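Local coordinates for protein lantibiotic dehydratase (Microbispora corallina, PDB 5EHK) that probably dehydrates serine and threonine residues of the precursor peptide of the lantibiotic NAI-107 in a tRNA-dependent manner, at residues D709-L714 against W744-L749; M694-G699 against D715-E720; Y911-G916 against Q1070-G1075; E921-A926 against R1051-A1056. All coordinates share one frame; numbering follows the deposited sequence.

Overall arrangement
The four contacts form two pairs at opposite sides of the chain's centre. Interactions 1 and 2 lie in the N-terminal lantibiotic dehydratase region, with centres about 10 Å apart, and share helix 707-721. They touch where Trp-710 and Leu-714 pack on Leu-697, and where Leu-749 packs on Met-694. Interactions 3 and 4 lie in the C-terminal region, with centres about 11 Å apart. Tyr-911 OH lies 2.7 Å from Glu-924 OE2, a probable hydrogen bond, and Leu-1073 packs on Phe-1053. The nearest atoms of interactions 2 and 3 are about 51 Å apart. In relatives such as NisB the N-terminal region performs glutamylation and the C-terminal region glutamate elimination; probably so here too.

Interaction 1 (D709-L714 against W744-L749); sequences DWDAAL and WHRVLL
Trp-710 meets Arg-746 with the edge of its indole. NE1 of Trp-710 donates a hydrogen bond of 2.8 Å to the backbone O of Arg-746, with an N-H...O angle of 158°. The oxygen lies near the plane of the ring, while the donor is tilted out of the carbonyl plane. The same indole edge reaches Leu-749, whose CD2 is 4.1 Å from CZ2 of Trp-710. These two side chains cross at about a right angle.

Leu-714 sits one turn further along the helix, and its CG lies over one face of the indole. Its two methyls then divide. CD1 of Leu-714 packs 3.5 Å from CG of Arg-746, on the aliphatic part of that side chain. CD2 of Leu-714 meets CD2 of Leu-749 at 3.9 Å.

The side chain of Asp-711 crosses that of Arg-746 at about a right angle. OD2 of Asp-711 is 2.7 Å from NH1 of Arg-746, but it stands over a face of the guanidinium, and no N-H points at it. The arginine chain is bent, and its NE is hydrogen-bonded to the backbone O of Asp-742.

The contact joins helix 707-721 to helix 743-755. The axes of the two short segments pass 10.9 Å apart at 86°, so the two segments run nearly perpendicular.

Arg-746 therefore serves three purposes. Its carbonyl accepts from the buried indole, its methylenes pack on leucine, and its charge faces Asp-711. That salt bridge is electrostatic and without a directed hydrogen bond, whereas the indole bond is directional and would favour one orientation of the ring.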
# COMPACT_ATOMS: atom_id res chain seq x y z
N ASP A 709 -40.40 -23.23 -1.87
CA ASP A 709 -39.81 -22.24 -2.74
C ASP A 709 -38.32 -22.16 -2.42
O ASP A 709 -37.50 -21.83 -3.28
CB ASP A 709 -40.50 -20.90 -2.50
CG ASP A 709 -40.60 -20.06 -3.76
OD1 ASP A 709 -40.37 -20.61 -4.85
OD2 ASP A 709 -40.94 -18.86 -3.64
N TRP A 710 -37.99 -22.43 -1.15
CA TRP A 710 -36.60 -22.56 -0.70
C TRP A 710 -36.05 -23.94 -1.04
O TRP A 710 -35.00 -24.06 -1.68
CB TRP A 710 -36.49 -22.26 0.81
CG TRP A 710 -35.22 -22.73 1.52
CD1 TRP A 710 -35.14 -23.66 2.52
CD2 TRP A 710 -33.87 -22.28 1.30
NE1 TRP A 710 -33.83 -23.82 2.93
CE2 TRP A 710 -33.04 -22.99 2.19
CE3 TRP A 710 -33.29 -21.36 0.43
CZ2 TRP A 710 -31.66 -22.80 2.23
CZ3 TRP A 710 -31.92 -21.17 0.47
CH2 TRP A 710 -31.12 -21.89 1.37
N ASP A 711 -36.79 -24.98 -0.63
CA ASP A 711 -36.39 -26.37 -0.86
C ASP A 711 -36.01 -26.65 -2.31
O ASP A 711 -35.11 -27.45 -2.58
CB ASP A 711 -37.51 -27.32 -0.41
CG ASP A 711 -37.53 -27.54 1.11
OD1 ASP A 711 -37.00 -26.69 1.84
OD2 ASP A 711 -38.10 -28.55 1.57
N ALA A 712 -36.68 -25.99 -3.25
CA ALA A 712 -36.37 -26.17 -4.67
C ALA A 712 -34.98 -25.62 -5.02
O ALA A 712 -34.18 -26.30 -5.66
CB ALA A 712 -37.44 -25.52 -5.55
N ALA A 713 -34.72 -24.38 -4.59
CA ALA A 713 -33.43 -23.75 -4.80
C ALA A 713 -32.32 -24.59 -4.17
O ALA A 713 -31.21 -24.67 -4.71
CB ALA A 713 -33.41 -22.34 -4.25
N LEU A 714 -32.61 -25.19 -3.02
CA LEU A 714 -31.67 -26.08 -2.35
C LEU A 714 -31.33 -27.29 -3.21
O LEU A 714 -30.15 -27.58 -3.45
CB LEU A 714 -32.27 -26.61 -1.06
CG LEU A 714 -31.56 -26.21 0.22
CD1 LEU A 714 -32.24 -26.94 1.37
CD2 LEU A 714 -30.08 -26.50 0.15
N TRP A 744 -36.37 -30.00 9.27
CA TRP A 744 -35.89 -29.03 10.27
C TRP A 744 -34.48 -28.50 9.97
O TRP A 744 -34.24 -27.29 10.07
CB TRP A 744 -35.89 -29.62 11.68
CG TRP A 744 -37.18 -29.60 12.44
CD1 TRP A 744 -37.82 -30.67 12.98
CD2 TRP A 744 -37.97 -28.45 12.76
NE1 TRP A 744 -38.96 -30.26 13.64
CE2 TRP A 744 -39.08 -28.90 13.51
CE3 TRP A 744 -37.84 -27.08 12.50
CZ2 TRP A 744 -40.06 -28.04 13.99
CZ3 TRP A 744 -38.82 -26.23 12.98
CH2 TRP A 744 -39.91 -26.71 13.72
N HIS A 745 -33.56 -29.39 9.62
CA HIS A 745 -32.20 -28.97 9.26
C HIS A 745 -32.23 -28.08 8.01
O HIS A 745 -31.40 -27.17 7.87
CB HIS A 745 -31.27 -30.16 9.05
CG HIS A 745 -30.99 -30.94 10.31
ND1 HIS A 745 -29.96 -31.85 10.41
CD2 HIS A 745 -31.64 -30.98 11.50
CE1 HIS A 745 -29.97 -32.40 11.61
NE2 HIS A 745 -30.98 -31.88 12.29
N ARG A 746 -33.17 -28.32 7.10
CA ARG A 746 -33.27 -27.52 5.89
C ARG A 746 -33.72 -26.07 6.15
O ARG A 746 -33.41 -25.18 5.36
CB ARG A 746 -34.18 -28.18 4.86
CG ARG A 746 -33.46 -29.11 3.89
CD ARG A 746 -34.42 -29.70 2.90
NE ARG A 746 -35.46 -30.46 3.58
CZ ARG A 746 -36.51 -31.00 2.96
NH1 ARG A 746 -36.65 -30.86 1.65
NH2 ARG A 746 -37.41 -31.68 3.66
N VAL A 747 -34.45 -25.85 7.24
CA VAL A 747 -34.86 -24.49 7.57
C VAL A 747 -33.82 -23.86 8.47
O VAL A 747 -33.68 -22.65 8.49
CB VAL A 747 -36.25 -24.43 8.27
CG1 VAL A 747 -37.23 -25.41 7.62
CG2 VAL A 747 -36.12 -24.69 9.77
N LEU A 748 -33.10 -24.69 9.20
CA LEU A 748 -32.03 -24.21 10.05
C LEU A 748 -30.92 -23.62 9.19
O LEU A 748 -30.29 -22.62 9.56
CB LEU A 748 -31.51 -25.33 10.94
CG LEU A 748 -30.54 -24.87 12.02
CD1 LEU A 748 -31.24 -24.04 13.08
CD2 LEU A 748 -29.87 -26.07 12.65
N LEU A 749 -30.67 -24.25 8.04
CA LEU A 749 -29.67 -23.79 7.10
C LEU A 749 -30.09 -22.46 6.50
O LEU A 749 -29.25 -21.63 6.17
CB LEU A 749 -29.42 -24.81 5.99
CG LEU A 749 -28.50 -24.37 4.84
CD1 LEU A 749 -27.06 -24.40 5.29
CD2 LEU A 749 -28.67 -25.22 3.59

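Interaction 2 (M694-G699 against D715-E720)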
# COMPACT_ATOMS: atom_id res chain seq x y z
N MET A 694 -21.96 -20.90 -0.85
CA MET A 694 -23.43 -20.86 -0.89
C MET A 694 -24.03 -19.52 -1.35
O MET A 694 -25.13 -19.18 -0.93
CB MET A 694 -24.00 -21.22 0.49
CG MET A 694 -23.50 -22.52 1.05
SD MET A 694 -24.37 -22.96 2.57
CE MET A 694 -24.46 -21.35 3.30
N ASP A 695 -23.30 -18.77 -2.19
CA ASP A 695 -23.75 -17.46 -2.69
C ASP A 695 -25.14 -17.52 -3.37
O ASP A 695 -26.06 -16.76 -3.04
CB ASP A 695 -22.75 -16.90 -3.71
CG ASP A 695 -21.31 -16.97 -3.23
OD1 ASP A 695 -20.71 -18.07 -3.28
OD2 ASP A 695 -20.76 -15.93 -2.82
N GLN A 696 -25.29 -18.46 -4.30
CA GLN A 696 -26.53 -18.64 -5.05
C GLN A 696 -27.74 -18.80 -4.14
O GLN A 696 -28.88 -18.57 -4.55
CB GLN A 696 -26.44 -19.90 -5.90
CG GLN A 696 -25.46 -19.84 -7.05
CD GLN A 696 -25.36 -21.18 -7.74
OE1 GLN A 696 -25.66 -22.23 -7.15
NE2 GLN A 696 -24.92 -21.17 -9.00
N LEU A 697 -27.51 -19.25 -2.91
CA LEU A 697 -28.61 -19.54 -2.01
C LEU A 697 -29.01 -18.32 -1.17
O LEU A 697 -29.98 -18.38 -0.40
CB LEU A 697 -28.23 -20.71 -1.09
CG LEU A 697 -28.14 -22.10 -1.70
CD1 LEU A 697 -27.43 -23.03 -0.75
CD2 LEU A 697 -29.52 -22.62 -1.99
N ARG A 698 -28.29 -17.21 -1.32
CA ARG A 698 -28.52 -16.05 -0.46
C ARG A 698 -29.84 -15.38 -0.79
O ARG A 698 -30.64 -15.08 0.10
CB ARG A 698 -27.39 -15.04 -0.57
CG ARG A 698 -26.13 -15.47 0.14
CD ARG A 698 -24.97 -14.60 -0.26
NE ARG A 698 -23.69 -15.15 0.16
CZ ARG A 698 -22.51 -14.74 -0.30
NH1 ARG A 698 -22.45 -13.77 -1.21
NH2 ARG A 698 -21.39 -15.29 0.14
N GLY A 699 -30.06 -15.16 -2.08
CA GLY A 699 -31.30 -14.61 -2.58
C GLY A 699 -32.53 -15.48 -2.34
O GLY A 699 -33.57 -14.95 -1.93
N ASP A 715 -32.37 -28.00 -3.63
CA ASP A 715 -32.26 -29.20 -4.46
C ASP A 715 -31.58 -28.85 -5.77
O ASP A 715 -30.80 -29.65 -6.31
CB ASP A 715 -33.66 -29.73 -4.76
CG ASP A 715 -34.29 -30.43 -3.57
OD1 ASP A 715 -33.57 -31.10 -2.80
OD2 ASP A 715 -35.52 -30.29 -3.41
N ARG A 716 -31.89 -27.67 -6.27
CA ARG A 716 -31.27 -27.14 -7.48
C ARG A 716 -29.77 -26.95 -7.25
O ARG A 716 -28.96 -27.45 -8.02
CB ARG A 716 -31.98 -25.85 -7.94
CG ARG A 716 -31.59 -25.32 -9.31
CD ARG A 716 -32.74 -24.50 -9.93
NE ARG A 716 -33.18 -23.39 -9.08
CZ ARG A 716 -34.35 -23.34 -8.44
NH1 ARG A 716 -35.22 -24.34 -8.53
NH2 ARG A 716 -34.66 -22.29 -7.70
N TRP A 717 -29.43 -26.23 -6.18
CA TRP A 717 -28.04 -26.05 -5.75
C TRP A 717 -27.38 -27.39 -5.43
O TRP A 717 -26.25 -27.64 -5.84
CB TRP A 717 -27.95 -25.14 -4.53
CG TRP A 717 -26.55 -25.02 -3.94
CD1 TRP A 717 -25.49 -24.32 -4.45
CD2 TRP A 717 -26.08 -25.60 -2.71
NE1 TRP A 717 -24.40 -24.44 -3.62
CE2 TRP A 717 -24.74 -25.22 -2.55
CE3 TRP A 717 -26.67 -26.41 -1.73
CZ2 TRP A 717 -23.97 -25.61 -1.45
CZ3 TRP A 717 -25.92 -26.80 -0.65
CH2 TRP A 717 -24.58 -26.40 -0.51
N ARG A 718 -28.08 -28.22 -4.67
CA ARG A 718 -27.54 -29.51 -4.25
C ARG A 718 -27.15 -30.38 -5.44
O ARG A 718 -26.09 -31.01 -5.44
CB ARG A 718 -28.53 -30.24 -3.35
CG ARG A 718 -27.89 -30.77 -2.09
CD ARG A 718 -28.91 -31.03 -0.99
NE ARG A 718 -29.73 -32.23 -1.21
CZ ARG A 718 -29.24 -33.47 -1.25
NH1 ARG A 718 -27.94 -33.68 -1.12
NH2 ARG A 718 -30.06 -34.50 -1.45
N ALA A 719 -27.98 -30.39 -6.47
CA ALA A 719 -27.73 -31.25 -7.62
C ALA A 719 -26.78 -30.59 -8.65
O ALA A 719 -26.15 -31.28 -9.44
CB ALA A 719 -29.03 -31.64 -8.27
N GLU A 720 -26.67 -29.27 -8.60
CA GLU A 720 -25.85 -28.53 -9.56
C GLU A 720 -24.34 -28.63 -9.29
O GLU A 720 -23.52 -28.43 -10.20
CB GLU A 720 -26.26 -27.07 -9.57
CG GLU A 720 -25.50 -26.23 -10.59
CD GLU A 720 -25.80 -24.76 -10.42
OE1 GLU A 720 -26.76 -24.47 -9.67
OE2 GLU A 720 -25.07 -23.91 -11.01
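Leu-697 packs over one face of the Trp-717 ring. Its CD1 lies 3.8 Å from the centroid of the six-membered ring, 22° off the normal, in a CH-pi contact. The other methyl, CD2 of Leu-697, is 3.9 Å from CB of Trp-717. The leucine and the tryptophan cross at about a right angle.

Met-694 approaches the ring obliquely. Its CG is 4.0 Å from CZ2 of Trp-717. Its SD lies 5.3 Å from the centroid of the six-membered ring of Trp-717, a Met-aromatic contact.

Gln-696 meets the rim of the indole instead. Its OE1 lies in the ring plane, 3.4 Å from CD1 of Trp-717, and its amide is turned 79° from the ring. Beyond the indole, NE2 of Gln-696 makes a weak hydrogen bond of 3.4 Å to OE2 of Glu-720. The two extended chains come from opposite directions.

Several partners set these groups. With chi1 at 174°, the indole of Trp-717 swings away from its own backbone N and extends toward the 3-10 turn at 695-697. NE1 of Trp-717 makes a weak hydrogen bond to the O of Arg-693, and OE1 of Gln-696 accepts from NE1 of Trp-721, whose ring also meets that of Trp-717.

The contact links the loop after strand 685-693 to helix 707-721. Trp-717 also rests on Trp-692 of that strand, and Leu-753 of helix 743-755 touches both Met-694 and Leu-697. The second subunit borders the polar side, where its Arg-464 packs on Gln-696 and its Lys-468 on Glu-720 of helix 707-721.

Interaction 3 (Y911-G916 against Q1070-G1075)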
# COMPACT_ATOMS: atom_id res chain seq x y z
N TYR A 911 28.03 9.59 17.00
CA TYR A 911 29.47 9.37 17.01
C TYR A 911 29.85 7.91 17.16
O TYR A 911 30.94 7.52 16.75
CB TYR A 911 30.10 10.20 18.10
CG TYR A 911 29.99 11.67 17.82
CD1 TYR A 911 30.30 12.18 16.56
CD2 TYR A 911 29.55 12.55 18.78
CE1 TYR A 911 30.20 13.51 16.29
CE2 TYR A 911 29.42 13.89 18.52
CZ TYR A 911 29.76 14.37 17.27
OH TYR A 911 29.64 15.73 17.02
N GLU A 912 28.96 7.11 17.73
CA GLU A 912 29.21 5.67 17.87
C GLU A 912 29.51 4.98 16.52
O GLU A 912 30.38 4.12 16.46
CB GLU A 912 28.11 4.97 18.68
CG GLU A 912 26.68 5.10 18.12
CD GLU A 912 26.02 6.44 18.46
OE1 GLU A 912 26.59 7.21 19.27
OE2 GLU A 912 24.92 6.73 17.91
N ARG A 913 28.83 5.38 15.45
CA ARG A 913 29.20 4.88 14.12
C ARG A 913 30.63 5.30 13.74
O ARG A 913 31.28 4.67 12.90
CB ARG A 913 28.26 5.39 13.02
CG ARG A 913 26.82 4.95 13.13
CD ARG A 913 26.02 5.52 11.96
NE ARG A 913 26.50 4.99 10.68
CZ ARG A 913 25.90 4.00 10.01
NH1 ARG A 913 24.78 3.47 10.49
NH2 ARG A 913 26.40 3.57 8.86
N TYR A 914 31.12 6.38 14.35
CA TYR A 914 32.42 6.92 13.97
C TYR A 914 33.46 6.87 15.09
O TYR A 914 34.22 7.83 15.28
CB TYR A 914 32.27 8.34 13.42
CG TYR A 914 31.39 8.38 12.21
CD1 TYR A 914 31.93 8.38 10.93
CD2 TYR A 914 30.01 8.40 12.35
CE1 TYR A 914 31.09 8.41 9.83
CE2 TYR A 914 29.18 8.42 11.26
CZ TYR A 914 29.72 8.42 10.01
OH TYR A 914 28.86 8.44 8.93
N GLY A 915 33.49 5.78 15.84
CA GLY A 915 34.56 5.60 16.80
C GLY A 915 34.36 6.22 18.17
O GLY A 915 35.24 6.12 19.02
N GLY A 916 33.23 6.88 18.39
CA GLY A 916 32.92 7.40 19.71
C GLY A 916 33.27 8.85 19.96
O GLY A 916 33.90 9.50 19.14
N GLN A 1070 36.20 -0.69 13.15
CA GLN A 1070 36.89 -0.01 12.05
C GLN A 1070 36.26 -0.29 10.68
O GLN A 1070 36.20 0.62 9.85
CB GLN A 1070 38.41 -0.27 12.04
CG GLN A 1070 38.87 -1.63 11.56
CD GLN A 1070 40.38 -1.80 11.69
OE1 GLN A 1070 41.09 -0.83 11.91
NE2 GLN A 1070 40.87 -3.02 11.51
N LEU A 1071 35.79 -1.51 10.44
CA LEU A 1071 35.11 -1.83 9.18
C LEU A 1071 33.81 -1.05 8.96
O LEU A 1071 33.47 -0.70 7.84
CB LEU A 1071 34.80 -3.32 9.04
CG LEU A 1071 35.53 -4.12 7.95
CD1 LEU A 1071 36.80 -3.46 7.49
CD2 LEU A 1071 35.81 -5.53 8.42
N ARG A 1072 33.08 -0.81 10.04
CA ARG A 1072 31.86 -0.04 9.96
C ARG A 1072 32.15 1.46 9.82
O ARG A 1072 31.46 2.16 9.09
CB ARG A 1072 30.97 -0.33 11.18
CG ARG A 1072 29.93 0.75 11.47
CD ARG A 1072 29.08 0.35 12.66
NE ARG A 1072 27.78 1.00 12.68
CZ ARG A 1072 26.73 0.62 11.95
NH1 ARG A 1072 26.83 -0.41 11.11
NH2 ARG A 1072 25.58 1.27 12.05
N LEU A 1073 33.19 1.93 10.51
CA LEU A 1073 33.55 3.34 10.48
C LEU A 1073 33.88 3.80 9.07
O LEU A 1073 33.23 4.70 8.52
CB LEU A 1073 34.77 3.59 11.37
CG LEU A 1073 35.19 4.99 11.78
CD1 LEU A 1073 36.23 4.86 12.89
CD2 LEU A 1073 35.77 5.82 10.65
N VAL A 1074 34.92 3.19 8.49
CA VAL A 1074 35.39 3.59 7.18
C VAL A 1074 34.27 3.37 6.16
O VAL A 1074 34.06 4.21 5.29
CB VAL A 1074 36.71 2.87 6.78
CG1 VAL A 1074 37.21 3.37 5.44
CG2 VAL A 1074 37.77 3.10 7.82
N GLY A 1075 33.53 2.28 6.32
CA GLY A 1075 32.39 2.00 5.47
C GLY A 1075 31.37 3.12 5.55
O GLY A 1075 30.77 3.50 4.54
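The apolar part of the contact is carried by Leu-1073 against the backbone of Tyr-914 and Gly-915. CG of Leu-1073 is 4.0 Å from CA of Tyr-914. CD1 of Leu-1073 lies 4.1 Å from N of Gly-915. Gly-915 has a positive phi of 87°, and at these backbone angles a CB would press against the carbonyl O of Tyr-914.

A CA-H...O contact lies next to it. CA of Leu-1073 points a hydrogen at the backbone O of Arg-913, with a CA...O distance of 3.6 Å.

The charged part brings Arg-913 and Arg-1072 together. Their chains cross at about a right angle, and their guanidinium planes are 51° apart, with NH2 of Arg-1072 over one face of the Arg-913 guanidinium. NH1 of Arg-913 and NH2 of Arg-1072 are modelled very close, but both are donors, so the spacing is doubtful. NH2 of Arg-913 has a real partner in OG of Ser-1076, which also bonds to the O of Arg-1072.

The loop before helix 920-942 is thus held on helix 1068-1085 by leucine packing and by the serine link. The two like charges would probably repel and are unlikely to hold the contact.

Interaction 4 (E921-A926 against R1051-A1056); sequences EFTETA and RRFGTA
An antiparallel helix pair in the C-terminal region brings Phe-922 of helix 920-942 onto Phe-1053 and Ala-1056 of helix 1044-1059. CB of Phe-922 sits over the face of the Phe-1053 ring, 4.1 Å from its centroid and 28° off the normal. Its nearest atom there is CG of Phe-1053, at 3.6 Å. The ring of Phe-922 continues past Phe-1053 and receives Ala-1056 on one face. CB of Ala-1056 is 3.8 Å from the centroid of the Phe-922 ring, offset toward CZ and CE2. Both are CH-pi contacts, so Phe-922 gives a methylene to one partner and a ring face to the other.

The segment axes run at 159° to each other and approach to 9.3 Å. The closest CA atoms are those of Phe-922 and Phe-1053, at 5.1 Å. A chi1 of -173° carries the ring of Phe-1053 across to helix 920-942.

There the ring lies against Thr-923 and, one turn on from Phe-922, Ala-926. OG1 of Thr-923 is 3.5 Å from CZ of Phe-1053, and the hydroxyl also makes a weak hydrogen bond to the O of Leu-919. CB of Ala-926 comes to the edge of the Phe-1053 ring, at 4.4 Å from CD1.

Arg-1052 borders the more exposed end of the contact. Its CB lies beside CD1 and CE1 of Phe-922, while NH1 forms a salt bridge with Glu-1048. Leu-919, just before helix 920-942, packs on both Phe-1053 and Ala-1056.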
# COMPACT_ATOMS: atom_id res chain seq x y z
N GLU A 921 35.66 15.30 16.94
CA GLU A 921 36.21 16.42 16.20
C GLU A 921 36.76 15.98 14.85
O GLU A 921 36.71 16.73 13.87
CB GLU A 921 37.28 17.14 17.00
CG GLU A 921 36.73 17.96 18.13
CD GLU A 921 35.72 19.00 17.68
OE1 GLU A 921 35.98 19.75 16.72
OE2 GLU A 921 34.66 19.08 18.34
N PHE A 922 37.30 14.77 14.80
CA PHE A 922 37.81 14.25 13.53
C PHE A 922 36.66 13.92 12.58
O PHE A 922 36.76 14.12 11.37
CB PHE A 922 38.69 13.01 13.77
CG PHE A 922 39.88 13.28 14.65
CD1 PHE A 922 41.04 13.83 14.13
CD2 PHE A 922 39.83 12.97 16.01
CE1 PHE A 922 42.14 14.07 14.94
CE2 PHE A 922 40.94 13.23 16.84
CZ PHE A 922 42.09 13.76 16.30
N THR A 923 35.56 13.44 13.16
CA THR A 923 34.37 13.16 12.37
C THR A 923 33.76 14.44 11.81
O THR A 923 33.48 14.51 10.62
CB THR A 923 33.32 12.38 13.18
OG1 THR A 923 33.91 11.17 13.68
CG2 THR A 923 32.10 12.04 12.30
N GLU A 924 33.55 15.45 12.64
CA GLU A 924 32.97 16.69 12.15
C GLU A 924 33.81 17.27 11.04
O GLU A 924 33.32 17.79 10.04
CB GLU A 924 32.79 17.72 13.27
CG GLU A 924 31.80 17.28 14.35
CD GLU A 924 30.37 17.17 13.84
OE1 GLU A 924 30.03 17.93 12.91
OE2 GLU A 924 29.59 16.35 14.36
N THR A 925 35.11 17.17 11.21
CA THR A 925 36.01 17.73 10.22
C THR A 925 35.95 17.00 8.90
O THR A 925 35.83 17.63 7.83
CB THR A 925 37.42 17.82 10.77
OG1 THR A 925 37.44 18.88 11.74
CG2 THR A 925 38.41 18.17 9.68
N ALA A 926 36.00 15.67 8.97
CA ALA A 926 35.82 14.89 7.77
C ALA A 926 34.53 15.29 7.03
O ALA A 926 34.57 15.60 5.83
CB ALA A 926 35.82 13.41 8.09
N ARG A 1051 43.12 11.55 6.85
CA ARG A 1051 44.39 11.03 7.32
C ARG A 1051 44.48 11.18 8.83
O ARG A 1051 44.73 10.18 9.52
CB ARG A 1051 45.58 11.70 6.62
CG ARG A 1051 46.29 10.81 5.61
CD ARG A 1051 47.58 11.41 5.09
NE ARG A 1051 47.41 12.79 4.64
CZ ARG A 1051 46.97 13.15 3.43
NH1 ARG A 1051 46.65 12.22 2.52
NH2 ARG A 1051 46.84 14.45 3.12
N ARG A 1052 44.23 12.40 9.35
CA ARG A 1052 44.30 12.62 10.79
C ARG A 1052 43.38 11.68 11.56
O ARG A 1052 43.80 11.06 12.53
CB ARG A 1052 43.98 14.07 11.18
CG ARG A 1052 44.20 15.08 10.09
CD ARG A 1052 45.07 16.21 10.53
NE ARG A 1052 44.38 17.50 10.55
CZ ARG A 1052 44.74 18.57 9.85
NH1 ARG A 1052 45.80 18.55 9.04
NH2 ARG A 1052 44.04 19.69 9.96
N PHE A 1053 42.12 11.60 11.11
CA PHE A 1053 41.09 10.76 11.71
C PHE A 1053 41.61 9.32 11.79
O PHE A 1053 41.54 8.69 12.85
CB PHE A 1053 39.80 10.88 10.88
CG PHE A 1053 38.58 10.20 11.48
CD1 PHE A 1053 37.34 10.39 10.90
CD2 PHE A 1053 38.66 9.37 12.59
CE1 PHE A 1053 36.21 9.78 11.43
CE2 PHE A 1053 37.55 8.75 13.12
CZ PHE A 1053 36.32 8.95 12.55
N GLY A 1054 42.12 8.80 10.67
CA GLY A 1054 42.64 7.44 10.64
C GLY A 1054 43.78 7.26 11.64
O GLY A 1054 43.86 6.23 12.33
N THR A 1055 44.65 8.26 11.72
CA THR A 1055 45.73 8.27 12.69
C THR A 1055 45.25 8.22 14.14
O THR A 1055 45.61 7.29 14.86
CB THR A 1055 46.68 9.46 12.49
OG1 THR A 1055 47.56 9.16 11.41
CG2 THR A 1055 47.52 9.70 13.76
N ALA A 1056 44.45 9.20 14.57
CA ALA A 1056 43.96 9.21 15.95
C ALA A 1056 43.15 7.96 16.22
O ALA A 1056 43.04 7.50 17.36
CB ALA A 1056 43.12 10.44 16.23